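Local coordinates for periplasmic binding protein (Agrobacterium tumefaciens str. B6, PDB 5L9G) that binds the opine mannopine in the periplasm, probably delivering it to an ABC transporter for uptake into the bacterium, at residues A212-D217 against D221-W226; G228-A233 against F240-N245. One frame throughout, in Å; residues are numbered along the deposited sequence.

Contact 1 of 2, residues A212-D217 against D221-W226; sequences AQLIKD and DMIITW. With MO0 (mannopine), chain C.
L214 and I215 of helix 212-216 meet I223 and T225 of strand 222-226 through methyl groups, with no hydrogen bond between the segments, and the polar side-chain bond here runs within the helical segment: Q213 NE2 donates to D217 OD2 at 3.1 Å. The N-H of Q213 points nearly straight at the oxygen (165°) in the plane of the amide, yet reaches it from above the carboxylate plane. On the face turned to the strand, I215 does most of the work. With CG1 anti to its carbonyl carbon (chi1 -66°) and the chain extended beyond, I215 CD1 is brought to 3.8 Å from I223 CG2, the two isoleucines crossing at about a right angle. The same I215 CD1 reaches T225 CG2 tip to tip at 4.0 Å, while L214 CD1 approaches I223 CD1 more loosely, at 4.4 Å. W205 touches L214, I223 and T225 and also meets the ring of W226 edge-to-face. At the strand's end W226 lays one ring face against mannopine, W226 CE3 lying 3.2 Å from atom C of the mannopine carboxylate; T225 OG1 lies over the opposite face, near the rim. The axes of 212-216 and 222-226 come within 9.9 Å and run nearly antiparallel (157°), as expected for the helix of a beta-alpha-beta crossover, here joining strand 201-205 to the parallel strand 222-226, whose end lines the mannopine pocket.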
ATOM      1  N   ALA A 212      10.260   6.857  -4.805  1.00 27.60           N
ATOM      2  CA  ALA A 212      10.813   6.577  -6.137  1.00 27.68           C
ATOM      3  C   ALA A 212      11.920   7.611  -6.469  1.00 30.06           C
ATOM      4  O   ALA A 212      12.962   7.235  -7.027  1.00 29.47           O
ATOM      5  CB  ALA A 212       9.699   6.628  -7.180  1.00 28.97           C
ATOM      6  N   GLN A 213      11.716   8.899  -6.111  1.00 27.54           N
ATOM      7  CA  GLN A 213      12.707   9.940  -6.392  1.00 27.32           C
ATOM      8  C   GLN A 213      13.988   9.723  -5.575  1.00 30.44           C
ATOM      9  O   GLN A 213      15.090   9.859  -6.118  1.00 29.83           O
ATOM     10  CB  GLN A 213      12.117  11.359  -6.157  1.00 28.67           C
ATOM     11  CG  GLN A 213      12.943  12.485  -6.783  1.00 29.42           C
ATOM     12  CD  GLN A 213      13.118  12.277  -8.268  1.00 36.86           C
ATOM     13  OE1 GLN A 213      12.153  12.183  -9.026  1.00 32.88           O
ATOM     14  NE2 GLN A 213      14.345  12.214  -8.725  1.00 31.35           N
ATOM     15  N   LEU A 214      13.844   9.354  -4.287  1.00 27.99           N
ATOM     16  CA  LEU A 214      15.003   9.044  -3.420  1.00 29.31           C
ATOM     17  C   LEU A 214      15.850   7.935  -4.075  1.00 30.57           C
ATOM     18  O   LEU A 214      17.069   8.035  -4.103  1.00 30.95           O
ATOM     19  CB  LEU A 214      14.531   8.541  -2.055  1.00 28.59           C
ATOM     20  CG  LEU A 214      13.941   9.615  -1.134  1.00 33.51           C
ATOM     21  CD1 LEU A 214      13.288   8.931   0.086  1.00 35.37           C
ATOM     22  CD2 LEU A 214      15.020  10.618  -0.674  1.00 32.73           C
ATOM     23  N   ILE A 215      15.177   6.923  -4.635  1.00 26.37           N
ATOM     24  CA  ILE A 215      15.789   5.772  -5.317  1.00 25.46           C
ATOM     25  C   ILE A 215      16.493   6.235  -6.607  1.00 28.35           C
ATOM     26  O   ILE A 215      17.674   5.964  -6.802  1.00 27.76           O
ATOM     27  CB  ILE A 215      14.723   4.662  -5.576  1.00 27.69           C
ATOM     28  CG1 ILE A 215      14.230   4.077  -4.232  1.00 28.18           C
ATOM     29  CG2 ILE A 215      15.308   3.553  -6.491  1.00 28.17           C
ATOM     30  CD1 ILE A 215      12.999   3.180  -4.312  1.00 28.57           C
ATOM     31  N   LYS A 216      15.784   6.993  -7.445  1.00 27.41           N
ATOM     32  CA  LYS A 216      16.369   7.514  -8.688  1.00 27.84           C
ATOM     33  C   LYS A 216      17.602   8.386  -8.428  1.00 31.53           C
ATOM     34  O   LYS A 216      18.582   8.284  -9.154  1.00 32.23           O
ATOM     35  CB  LYS A 216      15.320   8.294  -9.484  1.00 29.35           C
ATOM     36  CG  LYS A 216      14.258   7.405 -10.158  1.00 30.00           C
ATOM     37  CD  LYS A 216      13.227   8.252 -10.908  1.00 34.01           C
ATOM     38  CE  LYS A 216      12.182   8.845  -9.989  1.00 47.71           C
ATOM     39  NZ  LYS A 216      10.941   9.237 -10.715  1.00 62.32           N
ATOM     40  N   ASP A 217      17.592   9.209  -7.358  1.00 28.76           N
ATOM     41  CA  ASP A 217      18.726  10.091  -7.060  1.00 28.13           C
ATOM     42  C   ASP A 217      19.840   9.388  -6.259  1.00 31.54           C
ATOM     43  O   ASP A 217      20.880  10.000  -6.016  1.00 32.73           O
ATOM     44  CB  ASP A 217      18.232  11.322  -6.276  1.00 29.77           C
ATOM     45  CG  ASP A 217      17.390  12.270  -7.102  1.00 34.12           C
ATOM     46  OD1 ASP A 217      17.740  12.505  -8.283  1.00 33.74           O
ATOM     47  OD2 ASP A 217      16.438  12.829  -6.553  1.00 36.76           O
ATOM     48  N   ASP A 221      20.537   4.463   0.940  1.00 30.14           N
ATOM     49  CA  ASP A 221      21.272   3.223   0.667  1.00 29.25           C
ATOM     50  C   ASP A 221      20.340   2.034   0.628  1.00 31.88           C
ATOM     51  O   ASP A 221      20.580   1.054  -0.066  1.00 30.48           O
ATOM     52  CB  ASP A 221      22.430   3.041   1.654  1.00 31.17           C
ATOM     53  CG  ASP A 221      23.456   4.149   1.505  1.00 37.31           C
ATOM     54  OD1 ASP A 221      23.851   4.446   0.353  1.00 34.30           O
ATOM     55  OD2 ASP A 221      23.800   4.768   2.517  1.00 37.27           O
ATOM     56  N   MET A 222      19.261   2.112   1.400  1.00 28.99           N
ATOM     57  CA  MET A 222      18.245   1.055   1.421  1.00 28.09           C
ATOM     58  C   MET A 222      16.945   1.686   1.868  1.00 31.41           C
ATOM     59  O   MET A 222      16.964   2.715   2.544  1.00 30.97           O
ATOM     60  CB  MET A 222      18.644  -0.140   2.300  1.00 29.12           C
ATOM     61  CG  MET A 222      18.909   0.246   3.757  1.00 30.73           C
ATOM     62  SD  MET A 222      19.369  -1.227   4.707  0.60 29.57           S
ATOM     63  CE  MET A 222      21.138  -1.406   4.289  1.00 31.61           C
ATOM     64  N   ILE A 223      15.818   1.078   1.477  1.00 27.72           N
ATOM     65  CA  ILE A 223      14.494   1.661   1.743  1.00 27.62           C
ATOM     66  C   ILE A 223      13.461   0.562   1.803  1.00 31.06           C
ATOM     67  O   ILE A 223      13.546  -0.422   1.060  1.00 29.68           O
ATOM     68  CB  ILE A 223      14.138   2.720   0.622  1.00 29.01           C
ATOM     69  CG1 ILE A 223      12.764   3.388   0.824  1.00 29.56           C
ATOM     70  CG2 ILE A 223      14.228   2.124  -0.825  1.00 27.37           C
ATOM     71  CD1 ILE A 223      12.529   4.594  -0.117  1.00 28.98           C
ATOM     72  N   ILE A 224      12.478   0.741   2.685  1.00 29.03           N
ATOM     73  CA  ILE A 224      11.300  -0.109   2.689  1.00 29.65           C
ATOM     74  C   ILE A 224      10.211   0.738   2.044  1.00 31.26           C
ATOM     75  O   ILE A 224       9.816   1.780   2.590  1.00 30.74           O
ATOM     76  CB  ILE A 224      10.864  -0.635   4.075  1.00 33.71           C
ATOM     77  CG1 ILE A 224      11.982  -1.478   4.735  1.00 33.25           C
ATOM     78  CG2 ILE A 224       9.566  -1.469   3.904  1.00 34.57           C
ATOM     79  CD1 ILE A 224      11.797  -1.685   6.251  1.00 32.97           C
ATOM     80  N   THR A 225       9.746   0.309   0.869  1.00 28.38           N
ATOM     81  CA  THR A 225       8.662   1.018   0.169  1.00 27.96           C
ATOM     82  C   THR A 225       7.896   0.012  -0.726  1.00 30.79           C
ATOM     83  O   THR A 225       8.138  -1.198  -0.676  1.00 31.40           O
ATOM     84  CB  THR A 225       9.167   2.316  -0.547  1.00 29.63           C
ATOM     85  OG1 THR A 225       8.048   3.105  -0.990  1.00 32.37           O
ATOM     86  CG2 THR A 225      10.109   2.017  -1.724  1.00 28.50           C
ATOM     87  N   TRP A 226       6.975   0.533  -1.525  1.00 29.50           N
ATOM     88  CA  TRP A 226       6.070  -0.260  -2.350  1.00 30.18           C
ATOM     89  C   TRP A 226       6.718  -0.693  -3.669  1.00 31.44           C
ATOM     90  O   TRP A 226       7.385   0.101  -4.327  1.00 29.22           O
ATOM     91  CB  TRP A 226       4.741   0.512  -2.510  1.00 29.01           C
ATOM     92  CG  TRP A 226       4.189   0.908  -1.152  1.00 29.33           C
ATOM     93  CD1 TRP A 226       3.960   0.074  -0.093  1.00 31.90           C
ATOM     94  CD2 TRP A 226       3.744   2.211  -0.744  1.00 30.26           C
ATOM     95  NE1 TRP A 226       3.439   0.785   0.972  1.00 32.54           N
ATOM     96  CE2 TRP A 226       3.260   2.094   0.586  1.00 33.63           C
ATOM     97  CE3 TRP A 226       3.715   3.477  -1.366  1.00 31.64           C
ATOM     98  CZ2 TRP A 226       2.792   3.190   1.313  1.00 34.09           C
ATOM     99  CZ3 TRP A 226       3.156   4.550  -0.677  1.00 33.41           C
ATOM    100  CH2 TRP A 226       2.708   4.407   0.649  1.00 34.77           C
TER
HETATM  101  OAB MO0 C 401      -5.171   4.199   3.229  1.00 37.00           O
HETATM  102  CAF MO0 C 401      -4.541   5.414   2.926  1.00 37.76           C
HETATM  103  CAG MO0 C 401      -3.144   5.240   2.357  1.00 35.67           C
HETATM  104  OAC MO0 C 401      -2.218   5.188   3.385  1.00 36.39           O
HETATM  105  CAH MO0 C 401      -3.011   4.119   1.355  1.00 36.53           C
HETATM  106  OAM MO0 C 401      -3.919   4.246   0.324  1.00 36.67           O
HETATM  107  CAI MO0 C 401      -1.601   3.888   0.812  1.00 33.31           C
HETATM  108  OAD MO0 C 401      -1.142   5.008   0.118  1.00 35.73           O
HETATM  109  CAJ MO0 C 401      -1.498   2.622   0.011  1.00 33.25           C
HETATM  110  OAE MO0 C 401      -1.863   1.536   0.815  1.00 37.76           O
HETATM  111  CAK MO0 C 401      -0.133   2.395  -0.656  1.00 29.10           C
HETATM  112  N   MO0 C 401      -0.342   2.093  -2.078  1.00 29.28           N
HETATM  113  CA  MO0 C 401       0.895   1.630  -2.754  1.00 28.88           C
HETATM  114  C   MO0 C 401       1.479   2.745  -3.587  1.00 33.73           C
HETATM  115  O   MO0 C 401       0.990   3.892  -3.507  1.00 31.54           O
HETATM  116  CB  MO0 C 401       0.689   0.385  -3.584  1.00 31.10           C
HETATM  117  CG  MO0 C 401      -0.005   0.663  -4.900  1.00 32.04           C
HETATM  118  CD  MO0 C 401      -0.657  -0.538  -5.490  1.00 33.36           C
HETATM  119  OE1 MO0 C 401       0.018  -1.209  -6.518  1.00 29.25           O
HETATM  120  NE2 MO0 C 401      -1.766  -0.966  -5.131  1.00 35.97           N
HETATM  121  OXT MO0 C 401       2.503   2.559  -4.318  1.00 30.26           O

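Contact 2 of 2, residues G228-A233 against F240-N245; sequences GRVQGA and FAYTFN. With MO0 (mannopine), chain C.
Q231 NE2 sits at the edge of the Y242 ring, in the ring plane, while V230 CG1 comes obliquely to Y242 CD1 at 3.6 Å. Q231 NE2 donates to Y242 OH at 2.7 Å; the oxygen lies in the amide plane, but the N-H path is bent (144°) and the amide and ring planes are turned 61° apart. Q231 gets there because its CG stands anti to the backbone N (chi1 -174°) and the chain bends at chi2, which swings the amide across the tyrosine. V230 and Y242 slide past one another in opposite directions. A second flat group, the guanidinium of R229, serves the ligand: the carboxylate of mannopine sits at its edge in plane, held by R229 NE to OXT at 2.7 Å and R229 NH2 to O at 2.9 Å. This paired, nearly straight grip fixes the carboxylate's rotation and would favour its ionised form; R229 NH2 also donates a hydrogen bond to G29 O. Helix 227-235 faces mannopine with R229 and the start of strand 240-256 with V230 and Q231; farther along, that strand reaches the ligand through D252. I215 of helix 208-216 touches V230, A233 and F240, and strand 115-128 pairs antiparallel with the strand.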
ATOM      1  N   GLY A 228       5.796  -1.362  -6.735  1.00 29.94           N
ATOM      2  CA  GLY A 228       5.529  -0.636  -7.985  1.00 29.33           C
ATOM      3  C   GLY A 228       6.360   0.631  -8.099  1.00 31.02           C
ATOM      4  O   GLY A 228       6.916   0.923  -9.163  1.00 29.49           O
ATOM      5  N   ARG A 229       6.506   1.347  -6.982  1.00 28.47           N
ATOM      6  CA  ARG A 229       7.328   2.569  -6.927  1.00 27.73           C
ATOM      7  C   ARG A 229       8.790   2.220  -7.194  1.00 28.59           C
ATOM      8  O   ARG A 229       9.470   2.918  -7.960  1.00 26.66           O
ATOM      9  CB  ARG A 229       7.185   3.266  -5.560  1.00 27.00           C
ATOM     10  CG  ARG A 229       5.730   3.540  -5.127  1.00 27.23           C
ATOM     11  CD  ARG A 229       4.934   4.435  -6.105  1.00 29.52           C
ATOM     12  NE  ARG A 229       3.609   4.740  -5.548  1.00 29.53           N
ATOM     13  CZ  ARG A 229       2.943   5.872  -5.764  1.00 38.93           C
ATOM     14  NH1 ARG A 229       3.456   6.816  -6.555  1.00 33.46           N
ATOM     15  NH2 ARG A 229       1.766   6.077  -5.184  1.00 31.67           N
ATOM     16  N   VAL A 230       9.254   1.102  -6.598  1.00 27.43           N
ATOM     17  CA  VAL A 230      10.658   0.658  -6.764  1.00 26.30           C
ATOM     18  C   VAL A 230      10.917   0.261  -8.216  1.00 28.71           C
ATOM     19  O   VAL A 230      11.899   0.716  -8.796  1.00 27.88           O
ATOM     20  CB  VAL A 230      11.033  -0.480  -5.787  1.00 27.87           C
ATOM     21  CG1 VAL A 230      12.464  -0.984  -6.052  1.00 28.27           C
ATOM     22  CG2 VAL A 230      10.902  -0.019  -4.336  1.00 26.29           C
ATOM     23  N   GLN A 231      10.075  -0.623  -8.773  1.00 26.96           N
ATOM     24  CA  GLN A 231      10.256  -1.075 -10.152  1.00 27.94           C
ATOM     25  C   GLN A 231      10.224   0.112 -11.144  1.00 30.98           C
ATOM     26  O   GLN A 231      11.038   0.158 -12.071  1.00 29.98           O
ATOM     27  CB  GLN A 231       9.244  -2.184 -10.522  1.00 28.96           C
ATOM     28  CG  GLN A 231       9.528  -2.767 -11.936  1.00 36.26           C
ATOM     29  CD  GLN A 231      10.914  -3.395 -12.083  1.00 47.28           C
ATOM     30  OE1 GLN A 231      11.731  -3.017 -12.929  1.00 41.56           O
ATOM     31  NE2 GLN A 231      11.235  -4.341 -11.241  1.00 35.34           N
ATOM     32  N   GLY A 232       9.316   1.060 -10.908  1.00 29.61           N
ATOM     33  CA  GLY A 232       9.198   2.276 -11.719  1.00 29.27           C
ATOM     34  C   GLY A 232      10.480   3.110 -11.684  1.00 31.23           C
ATOM     35  O   GLY A 232      10.935   3.583 -12.728  1.00 30.29           O
ATOM     36  N   ALA A 233      11.122   3.226 -10.503  1.00 28.29           N
ATOM     37  CA  ALA A 233      12.386   3.960 -10.379  1.00 27.99           C
ATOM     38  C   ALA A 233      13.513   3.236 -11.144  1.00 30.18           C
ATOM     39  O   ALA A 233      14.261   3.869 -11.885  1.00 30.64           O
ATOM     40  CB  ALA A 233      12.760   4.120  -8.913  1.00 28.30           C
ATOM     41  N   PHE A 240      19.250   0.287  -8.436  1.00 29.68           N
ATOM     42  CA  PHE A 240      18.769  -0.392  -7.251  1.00 28.18           C
ATOM     43  C   PHE A 240      18.332  -1.792  -7.572  1.00 32.59           C
ATOM     44  O   PHE A 240      18.057  -2.134  -8.730  1.00 32.07           O
ATOM     45  CB  PHE A 240      17.586   0.374  -6.626  1.00 27.69           C
ATOM     46  CG  PHE A 240      17.982   1.456  -5.645  1.00 27.98           C
ATOM     47  CD1 PHE A 240      18.800   2.518  -6.041  1.00 28.56           C
ATOM     48  CD2 PHE A 240      17.506   1.438  -4.338  1.00 28.97           C
ATOM     49  CE1 PHE A 240      19.153   3.529  -5.134  1.00 30.76           C
ATOM     50  CE2 PHE A 240      17.859   2.455  -3.433  1.00 31.76           C
ATOM     51  CZ  PHE A 240      18.671   3.500  -3.842  1.00 30.13           C
ATOM     52  N   ALA A 241      18.261  -2.604  -6.533  1.00 29.17           N
ATOM     53  CA  ALA A 241      17.772  -3.975  -6.627  1.00 29.09           C
ATOM     54  C   ALA A 241      16.803  -4.144  -5.487  1.00 30.57           C
ATOM     55  O   ALA A 241      16.777  -3.316  -4.569  1.00 28.86           O
ATOM     56  CB  ALA A 241      18.911  -4.974  -6.505  1.00 30.19           C
ATOM     57  N   TYR A 242      15.977  -5.182  -5.554  1.00 28.26           N
ATOM     58  CA  TYR A 242      15.019  -5.444  -4.484  1.00 28.11           C
ATOM     59  C   TYR A 242      14.716  -6.910  -4.396  1.00 31.53           C
ATOM     60  O   TYR A 242      15.090  -7.673  -5.283  1.00 30.20           O
ATOM     61  CB  TYR A 242      13.738  -4.600  -4.648  1.00 28.67           C
ATOM     62  CG  TYR A 242      12.882  -4.959  -5.852  1.00 30.92           C
ATOM     63  CD1 TYR A 242      13.100  -4.360  -7.086  1.00 33.04           C
ATOM     64  CD2 TYR A 242      11.799  -5.827  -5.729  1.00 31.89           C
ATOM     65  CE1 TYR A 242      12.256  -4.609  -8.174  1.00 35.29           C
ATOM     66  CE2 TYR A 242      10.946  -6.089  -6.810  1.00 33.60           C
ATOM     67  CZ  TYR A 242      11.176  -5.473  -8.034  1.00 40.27           C
ATOM     68  OH  TYR A 242      10.343  -5.729  -9.114  1.00 36.16           O
ATOM     69  N   THR A 243      14.053  -7.304  -3.316  1.00 29.69           N
ATOM     70  CA  THR A 243      13.643  -8.687  -3.074  1.00 29.71           C
ATOM     71  C   THR A 243      12.222  -8.685  -2.505  1.00 32.59           C
ATOM     72  O   THR A 243      11.805  -7.714  -1.874  1.00 31.68           O
ATOM     73  CB  THR A 243      14.632  -9.379  -2.087  1.00 34.86           C
ATOM     74  OG1 THR A 243      14.180 -10.694  -1.837  1.00 36.43           O
ATOM     75  CG2 THR A 243      14.744  -8.656  -0.734  1.00 34.70           C
ATOM     76  N   PHE A 244      11.505  -9.799  -2.673  1.00 30.42           N
ATOM     77  CA  PHE A 244      10.193  -9.962  -2.040  1.00 30.58           C
ATOM     78  C   PHE A 244      10.375 -10.677  -0.684  1.00 33.55           C
ATOM     79  O   PHE A 244       9.383 -10.864   0.032  1.00 33.00           O
ATOM     80  CB  PHE A 244       9.237 -10.778  -2.933  1.00 32.91           C
ATOM     81  CG  PHE A 244       8.674  -9.979  -4.092  1.00 33.18           C
ATOM     82  CD1 PHE A 244       7.538  -9.193  -3.931  1.00 35.33           C
ATOM     83  CD2 PHE A 244       9.269 -10.034  -5.347  1.00 33.16           C
ATOM     84  CE1 PHE A 244       7.013  -8.456  -5.010  1.00 34.10           C
ATOM     85  CE2 PHE A 244       8.750  -9.297  -6.418  1.00 34.54           C
ATOM     86  CZ  PHE A 244       7.628  -8.513  -6.245  1.00 32.32           C
ATOM     87  N   ASN A 245      11.629 -11.110  -0.341  1.00 31.55           N
ATOM     88  CA  ASN A 245      11.861 -11.792   0.945  1.00 32.07           C
ATOM     89  C   ASN A 245      11.496 -10.861   2.105  1.00 32.65           C
ATOM     90  O   ASN A 245      11.943  -9.710   2.119  1.00 31.07           O
ATOM     91  CB  ASN A 245      13.319 -12.243   1.090  1.00 34.73           C
ATOM     92  CG  ASN A 245      13.498 -13.165   2.271  1.00 53.69           C
ATOM     93  OD1 ASN A 245      12.874 -14.234   2.349  1.00 50.74           O
ATOM     94  ND2 ASN A 245      14.244 -12.714   3.272  1.00 47.53           N
TER
HETATM   95  OAB MO0 C 401      -5.171   4.199   3.229  1.00 37.00           O
HETATM   96  CAF MO0 C 401      -4.541   5.414   2.926  1.00 37.76           C
HETATM   97  CAG MO0 C 401      -3.144   5.240   2.357  1.00 35.67           C
HETATM   98  OAC MO0 C 401      -2.218   5.188   3.385  1.00 36.39           O
HETATM   99  CAH MO0 C 401      -3.011   4.119   1.355  1.00 36.53           C
HETATM  100  OAM MO0 C 401      -3.919   4.246   0.324  1.00 36.67           O
HETATM  101  CAI MO0 C 401      -1.601   3.888   0.812  1.00 33.31           C
HETATM  102  OAD MO0 C 401      -1.142   5.008   0.118  1.00 35.73           O
HETATM  103  CAJ MO0 C 401      -1.498   2.622   0.011  1.00 33.25           C
HETATM  104  OAE MO0 C 401      -1.863   1.536   0.815  1.00 37.76           O
HETATM  105  CAK MO0 C 401      -0.133   2.395  -0.656  1.00 29.10           C
HETATM  106  N   MO0 C 401      -0.342   2.093  -2.078  1.00 29.28           N
HETATM  107  CA  MO0 C 401       0.895   1.630  -2.754  1.00 28.88           C
HETATM  108  C   MO0 C 401       1.479   2.745  -3.587  1.00 33.73           C
HETATM  109  O   MO0 C 401       0.990   3.892  -3.507  1.00 31.54           O
HETATM  110  CB  MO0 C 401       0.689   0.385  -3.584  1.00 31.10           C
HETATM  111  CG  MO0 C 401      -0.005   0.663  -4.900  1.00 32.04           C
HETATM  112  CD  MO0 C 401      -0.657  -0.538  -5.490  1.00 33.36           C
HETATM  113  OE1 MO0 C 401       0.018  -1.209  -6.518  1.00 29.25           O
HETATM  114  NE2 MO0 C 401      -1.766  -0.966  -5.131  1.00 35.97           N
HETATM  115  OXT MO0 C 401       2.503   2.559  -4.318  1.00 30.26           O

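Contacts 1 and 2 follow in series along the chain, their centres about 8 Å apart, and both reach the same sheet. W226 ends the strand of contact 1 and is the N-cap of helix 227-235, which supplies contact 2, so a ring and a guanidinium three residues apart both meet the carboxylate of mannopine. Behind them the contacts merge: T225 CG2 lies 3.4 Å from V230 CG2, I215 CG2 is 3.6 Å from A233 CB, and I215 O comes within 3.3 Å of F240 CE1. Helices 208-216 and 227-235 pack against each other, the second lining the pocket with R229 and the first standing behind it, an example of ligand-binding residues placed by successive elements of one fold.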